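Local coordinates for protein UDP-N-acetylglucosamine 2-epimerase (Methanocaldococcus jannaschii, PDB 4NES) that probably catalyses the reversible C-2 epimerisation of UDP-N-acetylglucosamine to UDP-N-acetylmannosamine, acting as a homodimer of GT-B fold, at residues 242-245 with 246-250; 206-209 with 210-213; 220-223 with 224-228. One frame throughout, in Å; residues are numbered along the deposited sequence.

Contact 1: 242-245 with 246-250. With UD1 (uridine-diphosphate-N-acetylglucosamine), chain B.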
loop_
_atom_site.group_PDB
_atom_site.type_symbol
_atom_site.label_atom_id
_atom_site.label_comp_id
_atom_site.label_asym_id
_atom_site.label_seq_id
_atom_site.Cartn_x
_atom_site.Cartn_y
_atom_site.Cartn_z
ATOM N N PRO A 242 14.966 12.502 18.809
ATOM C CA PRO A 242 14.399 11.938 20.043
ATOM C C PRO A 242 14.271 10.407 20.044
ATOM O O PRO A 242 14.382 9.808 21.112
ATOM C CB PRO A 242 13.029 12.610 20.147
ATOM C CG PRO A 242 12.723 13.101 18.749
ATOM C CD PRO A 242 14.073 13.496 18.192
ATOM N N ARG A 243 14.043 9.785 18.892
ATOM C CA ARG A 243 14.058 8.323 18.832
ATOM C C ARG A 243 15.418 7.807 19.286
ATOM O O ARG A 243 15.523 6.874 20.089
ATOM C CB ARG A 243 13.804 7.854 17.403
ATOM C CG ARG A 243 13.590 6.358 17.274
ATOM C CD ARG A 243 13.774 5.891 15.836
ATOM N NE ARG A 243 13.269 4.530 15.666
ATOM C CZ ARG A 243 12.077 4.232 15.169
ATOM N NH1 ARG A 243 11.249 5.191 14.757
ATOM N NH2 ARG A 243 11.709 2.962 15.073
ATOM N N THR A 244 16.467 8.422 18.764
ATOM C CA THR A 244 17.826 7.988 19.026
ATOM C C THR A 244 18.235 8.209 20.476
ATOM O O THR A 244 18.916 7.363 21.062
ATOM C CB THR A 244 18.774 8.700 18.071
ATOM O OG1 THR A 244 18.286 8.504 16.738
ATOM C CG2 THR A 244 20.196 8.163 18.195
ATOM N N LYS A 245 17.814 9.327 21.059
ATOM C CA LYS A 245 18.078 9.570 22.475
ATOM C C LYS A 245 17.451 8.466 23.320
ATOM O O LYS A 245 18.085 7.943 24.243
ATOM C CB LYS A 245 17.533 10.939 22.890
ATOM C CG LYS A 245 17.902 11.327 24.317
ATOM C CD LYS A 245 17.530 12.771 24.615
ATOM C CE LYS A 245 18.107 13.213 25.953
ATOM N NZ LYS A 245 17.867 14.657 26.217
ATOM N N LYS A 246 16.217 8.102 22.980
ATOM C CA LYS A 246 15.469 7.097 23.730
ATOM C C LYS A 246 16.162 5.749 23.625
ATOM O O LYS A 246 16.318 5.038 24.626
ATOM C CB LYS A 246 14.029 7.014 23.217
ATOM C CG LYS A 246 13.217 5.878 23.828
ATOM C CD LYS A 246 11.782 5.909 23.330
ATOM C CE LYS A 246 11.698 5.519 21.868
ATOM N NZ LYS A 246 10.283 5.521 21.415
ATOM N N ARG A 247 16.606 5.405 22.419
ATOM C CA ARG A 247 17.302 4.137 22.200
ATOM C C ARG A 247 18.679 4.105 22.855
ATOM O O ARG A 247 19.064 3.087 23.430
ATOM C CB ARG A 247 17.440 3.836 20.707
ATOM C CG ARG A 247 16.126 3.588 19.986
ATOM C CD ARG A 247 15.419 2.360 20.527
ATOM N NE ARG A 247 14.253 2.032 19.714
ATOM C CZ ARG A 247 13.403 1.053 19.997
ATOM N NH1 ARG A 247 13.592 0.300 21.073
ATOM N NH2 ARG A 247 12.372 0.815 19.198
ATOM N N LEU A 248 19.427 5.203 22.766
ATOM C CA LEU A 248 20.744 5.264 23.397
ATOM C C LEU A 248 20.651 5.030 24.899
ATOM O O LEU A 248 21.500 4.350 25.481
ATOM C CB LEU A 248 21.437 6.596 23.111
ATOM C CG LEU A 248 22.000 6.725 21.696
ATOM C CD1 LEU A 248 22.295 8.181 21.380
ATOM C CD2 LEU A 248 23.257 5.876 21.547
ATOM N N LYS A 249 19.616 5.586 25.520
ATOM C CA LYS A 249 19.408 5.388 26.953
ATOM C C LYS A 249 18.955 3.960 27.238
ATOM O O LYS A 249 19.373 3.356 28.225
ATOM C CB LYS A 249 18.390 6.395 27.490
ATOM C CG LYS A 249 18.893 7.831 27.491
ATOM C CD LYS A 249 17.761 8.811 27.754
ATOM C CE LYS A 249 18.283 10.225 27.932
ATOM N NZ LYS A 249 19.047 10.371 29.195
ATOM N N GLU A 250 18.107 3.420 26.369
ATOM C CA GLU A 250 17.621 2.049 26.530
ATOM C C GLU A 250 18.766 1.037 26.495
ATOM O O GLU A 250 18.769 0.054 27.247
ATOM C CB GLU A 250 16.597 1.712 25.446
ATOM C CG GLU A 250 16.195 0.242 25.440
ATOM C CD GLU A 250 15.190 -0.092 24.359
ATOM O OE1 GLU A 250 14.918 0.779 23.509
ATOM O OE2 GLU A 250 14.672 -1.230 24.369
HETATM C "C1'" UD1 B . 9.899 9.312 11.249
HETATM C "C2'" UD1 B . 9.841 8.657 9.903
HETATM C "C3'" UD1 B . 11.123 8.719 9.225
HETATM C "C4'" UD1 B . 11.674 10.078 9.142
HETATM C "C5'" UD1 B . 11.653 10.741 10.496
HETATM C "C6'" UD1 B . 12.011 12.178 10.431
HETATM C "C7'" UD1 B . 8.152 6.730 9.778
HETATM C "C8'" UD1 B . 7.919 5.261 9.968
HETATM N "N2'" UD1 B . 9.480 7.225 10.059
HETATM O "O1'" UD1 B . 10.792 8.620 12.047
HETATM O "O3'" UD1 B . 10.989 8.170 7.901
HETATM O "O4'" UD1 B . 13.003 10.057 8.647
HETATM O "O5'" UD1 B . 10.352 10.683 11.070
HETATM O "O6'" UD1 B . 12.661 12.661 11.547
HETATM O "O7'" UD1 B . 7.241 7.473 9.402
HETATM N N1 UD1 B . 9.529 11.322 19.127
HETATM C C2 UD1 B . 9.460 12.350 19.974
HETATM N N3 UD1 B . 8.926 13.508 19.589
HETATM C C4 UD1 B . 8.433 13.667 18.354
HETATM C C5 UD1 B . 8.490 12.619 17.446
HETATM C C6 UD1 B . 9.060 11.426 17.860
HETATM O O2 UD1 B . 9.894 12.249 21.105
HETATM O O4 UD1 B . 7.887 14.861 17.981
HETATM C C1B UD1 B . 10.135 10.032 19.531
HETATM C C2B UD1 B . 9.214 9.108 20.221
HETATM O "O2'" UD1 B . 9.919 8.387 21.201
HETATM C C3B UD1 B . 8.786 8.218 19.166
HETATM C C4B UD1 B . 10.024 8.077 18.359
HETATM O O4B UD1 B . 10.662 9.339 18.397
HETATM O O3B UD1 B . 8.282 6.982 19.608
HETATM C C5B UD1 B . 9.752 7.707 16.945
HETATM O O5B UD1 B . 8.826 8.527 16.278
HETATM P PA UD1 B . 8.260 8.108 14.895
HETATM O O1A UD1 B . 7.546 6.800 15.044
HETATM O O2A UD1 B . 7.365 9.195 14.397
HETATM O O3A UD1 B . 9.458 7.836 13.926
HETATM P PB UD1 B . 10.753 8.717 13.620
HETATM O O1B UD1 B . 11.938 7.971 14.139
HETATM O O2B UD1 B . 10.575 10.132 14.100
#
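Thr244 and Leu248, with Lys245 and Lys249 beside them, make this a local contact between successive turns of helix 242-250, whose first turn faces the nucleotide of UDP-N-acetylglucosamine. The backbone bonds run from each residue to the fourth one on; the shortest joins Leu248 N to Thr244 O at 2.8 Å. On the buried side the methyl CG2 of Thr244 lies alongside CD1 of Leu248, 3.8 Å away, both side chains pointing the same way. Threonine suits this place because its hydroxyl can bond to the carbonyl of Leu206 while its methyl stays in apolar packing. On the solvent side the aliphatic stems of Lys245 and Lys249 run together, CE to CE at 3.6 Å, and their ammonium ends sit further apart.

The ligand is gripped by three residues of the first turn and a half. Pro242 lays CB and CG against the uracil, CB 3.3 Å from O2; a proline fits here because the start of a helix asks no N-H of it. Arg243 reaches out with an extended chain, and its NH1 gives a 2.9 Å bond to the beta-phosphate oxygen O1B at the guanidinium edge (N-H...O 156°), while NH2 pairs with Asp213. Lys246 bends at chi3 (70°), which brings NZ to the ribose, 2.9 Å from O2' and in a weak bond to O3B. One turn on from Arg243, Arg247 gives NH1 to the syn lone pair of Glu250 OE1 at 2.8 Å and NE to Asp213.

The helix follows strand 235-239 of the six-stranded sheet. Arg243, Thr244 and Arg247 pack on Val212 of the short helix 209-212, and Leu248 closes on Phe254 and Leu257 of helix 254-259.

Contact 2: 206-209 with 210-213. With UDP (uridine-5'-diphosphate), chain C; UD1 (uridine-diphosphate-N-acetylglucosamine), chain B.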
loop_
_atom_site.group_PDB
_atom_site.type_symbol
_atom_site.label_atom_id
_atom_site.label_comp_id
_atom_site.label_asym_id
_atom_site.label_seq_id
_atom_site.Cartn_x
_atom_site.Cartn_y
_atom_site.Cartn_z
ATOM N N LEU A 206 21.809 10.751 13.348
ATOM C CA LEU A 206 21.574 9.322 13.221
ATOM C C LEU A 206 20.200 9.002 13.768
ATOM O O LEU A 206 19.949 9.240 14.952
ATOM C CB LEU A 206 22.624 8.539 14.026
ATOM C CG LEU A 206 22.663 7.028 13.772
ATOM C CD1 LEU A 206 23.416 6.749 12.481
ATOM C CD2 LEU A 206 23.303 6.287 14.936
ATOM N N HIS A 207 19.319 8.438 12.942
ATOM C CA HIS A 207 17.983 8.074 13.425
ATOM C C HIS A 207 17.242 6.968 12.668
ATOM O O HIS A 207 16.096 6.676 13.005
ATOM C CB HIS A 207 17.071 9.312 13.529
ATOM C CG HIS A 207 16.522 9.789 12.216
ATOM N ND1 HIS A 207 17.198 10.655 11.390
ATOM C CD2 HIS A 207 15.340 9.521 11.597
ATOM C CE1 HIS A 207 16.467 10.901 10.317
ATOM N NE2 HIS A 207 15.337 10.224 10.417
ATOM N N ARG A 208 17.848 6.369 11.646
ATOM C CA ARG A 208 17.156 5.292 10.915
ATOM C C ARG A 208 16.783 4.193 11.892
ATOM O O ARG A 208 17.597 3.812 12.738
ATOM C CB ARG A 208 18.040 4.687 9.822
ATOM C CG ARG A 208 18.367 5.606 8.647
ATOM C CD ARG A 208 17.365 5.518 7.501
ATOM N NE ARG A 208 16.032 6.013 7.833
ATOM C CZ ARG A 208 15.687 7.293 7.865
ATOM N NH1 ARG A 208 16.585 8.246 7.625
ATOM N NH2 ARG A 208 14.434 7.622 8.161
ATOM N N ALA A 209 15.570 3.665 11.765
ATOM C CA ALA A 209 15.112 2.599 12.650
ATOM C C ALA A 209 16.093 1.427 12.656
ATOM O O ALA A 209 16.414 0.871 13.717
ATOM C CB ALA A 209 13.723 2.125 12.242
ATOM N N GLU A 210 16.588 1.066 11.476
ATOM C CA GLU A 210 17.456 -0.107 11.352
ATOM C C GLU A 210 18.826 0.100 12.006
ATOM O O GLU A 210 19.551 -0.864 12.258
ATOM C CB GLU A 210 17.610 -0.506 9.882
ATOM C CG GLU A 210 18.099 0.617 8.969
ATOM C CD GLU A 210 16.981 1.454 8.342
ATOM O OE1 GLU A 210 15.853 1.511 8.877
ATOM O OE2 GLU A 210 17.245 2.069 7.291
ATOM N N ASN A 211 19.178 1.353 12.291
ATOM C CA ASN A 211 20.448 1.672 12.943
ATOM C C ASN A 211 20.342 1.882 14.442
ATOM O O ASN A 211 21.269 1.560 15.184
ATOM C CB ASN A 211 21.060 2.948 12.350
ATOM C CG ASN A 211 21.803 2.701 11.055
ATOM O OD1 ASN A 211 22.280 1.598 10.792
ATOM N ND2 ASN A 211 21.927 3.746 10.243
ATOM N N VAL A 212 19.240 2.460 14.900
ATOM C CA VAL A 212 19.176 2.862 16.299
ATOM C C VAL A 212 18.296 1.944 17.142
ATOM O O VAL A 212 18.400 1.946 18.366
ATOM C CB VAL A 212 18.733 4.348 16.467
ATOM C CG1 VAL A 212 19.604 5.289 15.619
ATOM C CG2 VAL A 212 17.249 4.523 16.110
ATOM N N ASP A 213 17.440 1.161 16.495
ATOM C CA ASP A 213 16.592 0.208 17.220
ATOM C C ASP A 213 17.327 -1.108 17.477
ATOM O O ASP A 213 16.854 -1.941 18.247
ATOM C CB ASP A 213 15.311 -0.122 16.450
ATOM C CG ASP A 213 14.363 1.051 16.318
ATOM O OD1 ASP A 213 14.619 2.148 16.873
ATOM O OD2 ASP A 213 13.331 0.867 15.641
HETATM N N1 UDP C . 17.267 19.156 10.291
HETATM C C2 UDP C . 17.044 20.250 11.056
HETATM N N3 UDP C . 17.529 20.298 12.316
HETATM C C4 UDP C . 18.235 19.282 12.858
HETATM C C5 UDP C . 18.483 18.131 12.098
HETATM C C6 UDP C . 17.966 18.099 10.798
HETATM O O2 UDP C . 16.404 21.205 10.608
HETATM O O4 UDP C . 18.705 19.379 14.165
HETATM C "C1'" UDP C . 16.724 19.024 8.927
HETATM C "C2'" UDP C . 17.647 18.833 7.842
HETATM O "O2'" UDP C . 18.228 20.060 7.463
HETATM C "C3'" UDP C . 16.820 18.198 6.807
HETATM C "C4'" UDP C . 15.804 17.476 7.559
HETATM O "O4'" UDP C . 15.962 17.819 8.913
HETATM O "O3'" UDP C . 16.197 19.104 5.938
HETATM C "C5'" UDP C . 15.933 15.993 7.472
HETATM O "O5'" UDP C . 15.016 15.335 8.312
HETATM P PA UDP C . 15.335 13.944 9.001
HETATM O O1A UDP C . 14.707 13.954 10.378
HETATM O O2A UDP C . 16.835 13.743 9.048
HETATM O O3A UDP C . 14.609 12.810 8.181
HETATM P PB UDP C . 14.870 12.109 6.802
HETATM O O1B UDP C . 15.333 13.133 5.777
HETATM O O2B UDP C . 15.877 11.006 7.003
HETATM O O3B UDP C . 13.516 11.545 6.474
HETATM C "C1'" UD1 B . 9.899 9.312 11.249
HETATM C "C2'" UD1 B . 9.841 8.657 9.903
HETATM C "C3'" UD1 B . 11.123 8.719 9.225
HETATM C "C4'" UD1 B . 11.674 10.078 9.142
HETATM C "C5'" UD1 B . 11.653 10.741 10.496
HETATM C "C6'" UD1 B . 12.011 12.178 10.431
HETATM C "C7'" UD1 B . 8.152 6.730 9.778
HETATM C "C8'" UD1 B . 7.919 5.261 9.968
HETATM N "N2'" UD1 B . 9.480 7.225 10.059
HETATM O "O1'" UD1 B . 10.792 8.620 12.047
HETATM O "O3'" UD1 B . 10.989 8.170 7.901
HETATM O "O4'" UD1 B . 13.003 10.057 8.647
HETATM O "O5'" UD1 B . 10.352 10.683 11.070
HETATM O "O6'" UD1 B . 12.661 12.661 11.547
HETATM O "O7'" UD1 B . 7.241 7.473 9.402
HETATM N N1 UD1 B . 9.529 11.322 19.127
HETATM C C2 UD1 B . 9.460 12.350 19.974
HETATM N N3 UD1 B . 8.926 13.508 19.589
HETATM C C4 UD1 B . 8.433 13.667 18.354
HETATM C C5 UD1 B . 8.490 12.619 17.446
HETATM C C6 UD1 B . 9.060 11.426 17.860
HETATM O O2 UD1 B . 9.894 12.249 21.105
HETATM O O4 UD1 B . 7.887 14.861 17.981
HETATM C C1B UD1 B . 10.135 10.032 19.531
HETATM C C2B UD1 B . 9.214 9.108 20.221
HETATM O "O2'" UD1 B . 9.919 8.387 21.201
HETATM C C3B UD1 B . 8.786 8.218 19.166
HETATM C C4B UD1 B . 10.024 8.077 18.359
HETATM O O4B UD1 B . 10.662 9.339 18.397
HETATM O O3B UD1 B . 8.282 6.982 19.608
HETATM C C5B UD1 B . 9.752 7.707 16.945
HETATM O O5B UD1 B . 8.826 8.527 16.278
HETATM P PA UD1 B . 8.260 8.108 14.895
HETATM O O1A UD1 B . 7.546 6.800 15.044
HETATM O O2A UD1 B . 7.365 9.195 14.397
HETATM O O3A UD1 B . 9.458 7.836 13.926
HETATM P PB UD1 B . 10.753 8.717 13.620
HETATM O O1B UD1 B . 11.938 7.971 14.139
HETATM O O2B UD1 B . 10.575 10.132 14.100
HETATM O O HOH W 1 14.448 3.922 8.948
#
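Arg208 and Glu210 lie side by side and point the same way, the carboxylate resting along the aliphatic part of the arginine, with OE2 3.5 Å from CD. Their planar groups are turned 52° apart, and the charged atoms stop short of a salt bridge. A water bridges them instead: it accepts from Arg208 NE and Ala209 N and donates to Glu210 OE1. Bends at chi2 (-90°) and chi3 fold the Arg208 chain back and swing its guanidinium between the two ligands. There NH1 bonds UDP O2B at 2.9 Å, and NH2 bonds O4' of the N-acetylglucosamine sugar at 2.9 Å and also pairs with Glu129. Were Arg208 an alanine, UDP O2B, the sugar O4' and Glu129 would probably be left without this cationic partner, and the bridging water with one mate fewer. His207, the active-site residue by similarity, comes to the same O4' with its ring edge, NE2 donating almost straight (2.9 Å, 171°), and its ring stacks with that of His241.

Arg208 is also the N-cap residue of helix 209-212; the loop between strand 201-205 and this helix puts both basic side chains in the cleft of this GT-B enzyme. The carbonyl O of Arg208 takes two backbone bonds: Val212 N approaches nearly along the C=O axis, Asn211 N from above the carbonyl plane. Behind the cap, Leu206 and Val212 slide past each other in opposite directions, CD2 meeting CG1 at 3.9 Å. Asn211 crosses Leu206 at about a right angle, and its amide, bonded to Arg217, Asp287 and the carbonyl of Leu305, suits a buried turn that has several polar groups to satisfy.

Contact 3: 220-223 with 224-228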
loop_
_atom_site.group_PDB
_atom_site.type_symbol
_atom_site.label_atom_id
_atom_site.label_comp_id
_atom_site.label_asym_id
_atom_site.label_seq_id
_atom_site.Cartn_x
_atom_site.Cartn_y
_atom_site.Cartn_z
ATOM N N ASN A 220 28.055 -0.479 17.307
ATOM C CA ASN A 220 29.085 -0.430 16.269
ATOM C C ASN A 220 29.325 0.978 15.740
ATOM O O ASN A 220 30.460 1.376 15.502
ATOM C CB ASN A 220 28.738 -1.360 15.110
ATOM C CG ASN A 220 29.088 -2.801 15.394
ATOM O OD1 ASN A 220 29.859 -3.095 16.304
ATOM N ND2 ASN A 220 28.520 -3.712 14.611
ATOM N N ILE A 221 28.242 1.721 15.533
ATOM C CA ILE A 221 28.343 3.085 15.035
ATOM C C ILE A 221 28.990 4.004 16.074
ATOM O O ILE A 221 29.888 4.785 15.748
ATOM C CB ILE A 221 26.961 3.622 14.617
ATOM C CG1 ILE A 221 26.494 2.914 13.348
ATOM C CG2 ILE A 221 27.010 5.135 14.384
ATOM C CD1 ILE A 221 25.027 3.096 13.051
ATOM N N VAL A 222 28.540 3.907 17.324
ATOM C CA VAL A 222 29.163 4.662 18.410
ATOM C C VAL A 222 30.669 4.368 18.530
ATOM O O VAL A 222 31.469 5.300 18.650
ATOM C CB VAL A 222 28.450 4.424 19.754
ATOM C CG1 VAL A 222 29.259 5.006 20.907
ATOM C CG2 VAL A 222 27.054 5.035 19.721
ATOM N N GLU A 223 31.041 3.087 18.470
ATOM C CA GLU A 223 32.448 2.675 18.463
ATOM C C GLU A 223 33.181 3.362 17.322
ATOM O O GLU A 223 34.273 3.904 17.502
ATOM C CB GLU A 223 32.554 1.158 18.276
ATOM C CG GLU A 223 33.509 0.435 19.218
ATOM C CD GLU A 223 34.978 0.589 18.857
ATOM O OE1 GLU A 223 35.600 -0.429 18.483
ATOM O OE2 GLU A 223 35.517 1.712 18.967
ATOM N N GLY A 224 32.567 3.340 16.142
ATOM C CA GLY A 224 33.124 3.996 14.975
ATOM C C GLY A 224 33.367 5.478 15.188
ATOM O O GLY A 224 34.410 6.000 14.802
ATOM N N ILE A 225 32.406 6.164 15.802
ATOM C CA ILE A 225 32.567 7.588 16.067
ATOM C C ILE A 225 33.700 7.844 17.071
ATOM O O ILE A 225 34.517 8.739 16.865
ATOM C CB ILE A 225 31.255 8.232 16.557
ATOM C CG1 ILE A 225 30.167 8.118 15.479
ATOM C CG2 ILE A 225 31.489 9.686 16.932
ATOM C CD1 ILE A 225 30.485 8.868 14.190
ATOM N N PHE A 226 33.754 7.052 18.141
ATOM C CA PHE A 226 34.839 7.157 19.119
ATOM C C PHE A 226 36.206 7.019 18.437
ATOM O O PHE A 226 37.161 7.718 18.779
ATOM C CB PHE A 226 34.697 6.054 20.168
ATOM C CG PHE A 226 33.866 6.434 21.362
ATOM C CD1 PHE A 226 32.550 6.843 21.217
ATOM C CD2 PHE A 226 34.394 6.337 22.642
ATOM C CE1 PHE A 226 31.786 7.176 22.324
ATOM C CE2 PHE A 226 33.632 6.672 23.751
ATOM C CZ PHE A 226 32.327 7.087 23.591
ATOM N N GLU A 227 36.283 6.118 17.462
ATOM C CA GLU A 227 37.534 5.849 16.769
ATOM C C GLU A 227 37.954 6.973 15.815
ATOM O O GLU A 227 39.138 7.315 15.743
ATOM C CB GLU A 227 37.428 4.526 16.022
ATOM C CG GLU A 227 38.718 3.765 15.926
ATOM C CD GLU A 227 38.481 2.320 15.593
ATOM O OE1 GLU A 227 38.040 1.575 16.492
ATOM O OE2 GLU A 227 38.726 1.932 14.435
ATOM N N ILE A 228 36.986 7.525 15.078
ATOM C CA ILE A 228 37.213 8.696 14.229
ATOM C C ILE A 228 37.863 9.814 15.023
ATOM O O ILE A 228 38.822 10.440 14.582
ATOM C CB ILE A 228 35.872 9.269 13.694
ATOM C CG1 ILE A 228 35.358 8.476 12.504
ATOM C CG2 ILE A 228 36.014 10.742 13.294
ATOM C CD1 ILE A 228 34.113 9.105 11.912
#
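With chi1 at 170°, Val222 sets its CG1 methyl beside its own carbonyl carbon, and Phe226, one turn further on, meets it through a chi1 of -90°. The ring comes alongside the methyl, CE1 3.6 Å from CG1, the two side chains pointing the same way. CD1 of Phe226 also lies 3.2 Å from Val222 O, so the ring sits obliquely beside the carbonyl that takes the Phe226 N-H. That bond is short, 2.9 Å from Phe226 N to Val222 O, and nearly straight. A branched valine and a flat ring suit this flank, partly exposed, because each shields the apolar surface of the other; the ring also touches Asn260.

On another side of the helix two carboxylates come together. Glu223 and Glu227 have first torsions that fall between the staggered positions, and the chain of Glu223 bends again at chi2. This leaves OE2 of Glu223 3.5 Å from OE1 of Glu227, their planes 58° apart. Such a pair of like charges would be costly alone, but Lys327 forms salt bridges to OE1 of both, which probably offsets much of the repulsion.

The buried side is aliphatic. Ile225 keeps CG1 3.4 Å from Ile221 O, while the side chains of the two isoleucines touch loosely, CG2 to CG1 at 4.5 Å. Ile225 rests on Leu204 and Leu285, Ile228 on Phe202 and helix 327-338, and Ile221 on Leu206. Isoleucines spaced three and four residues apart put branched apolar side chains on the flank that faces the sheet and its neighbouring elements.

This is the amphipathic helix of a beta-alpha-beta unit: helix 215-232 connects the adjacent parallel strands 201-205 and 235-239 and packs on the six-stranded sheet of a Rossmann-like domain, one of the two such domains that define the GT-B fold.

Overall arrangement
All three contacts belong to the half of the chain built on the six-stranded parallel sheet, and their buried shares differ. Contact 2 is the most enclosed; contacts 1 and 3 each have one buried and one more open flank. Contacts 1 and 2, with centres about 10 Å apart, both reach UDP-N-acetylglucosamine, and basic side chains and polar bonds dominate there, as suits a diphosphate ligand, with contact 2 alone also bonding UDP. Contact 3, about 17 Å from contact 1 centre to centre, is mostly apolar and its two carboxylates share a lysine of helix 327-338. It meets contact 2 where Ile221 packs on Asn211, and brushes contact 1 where Val222 approaches Leu248.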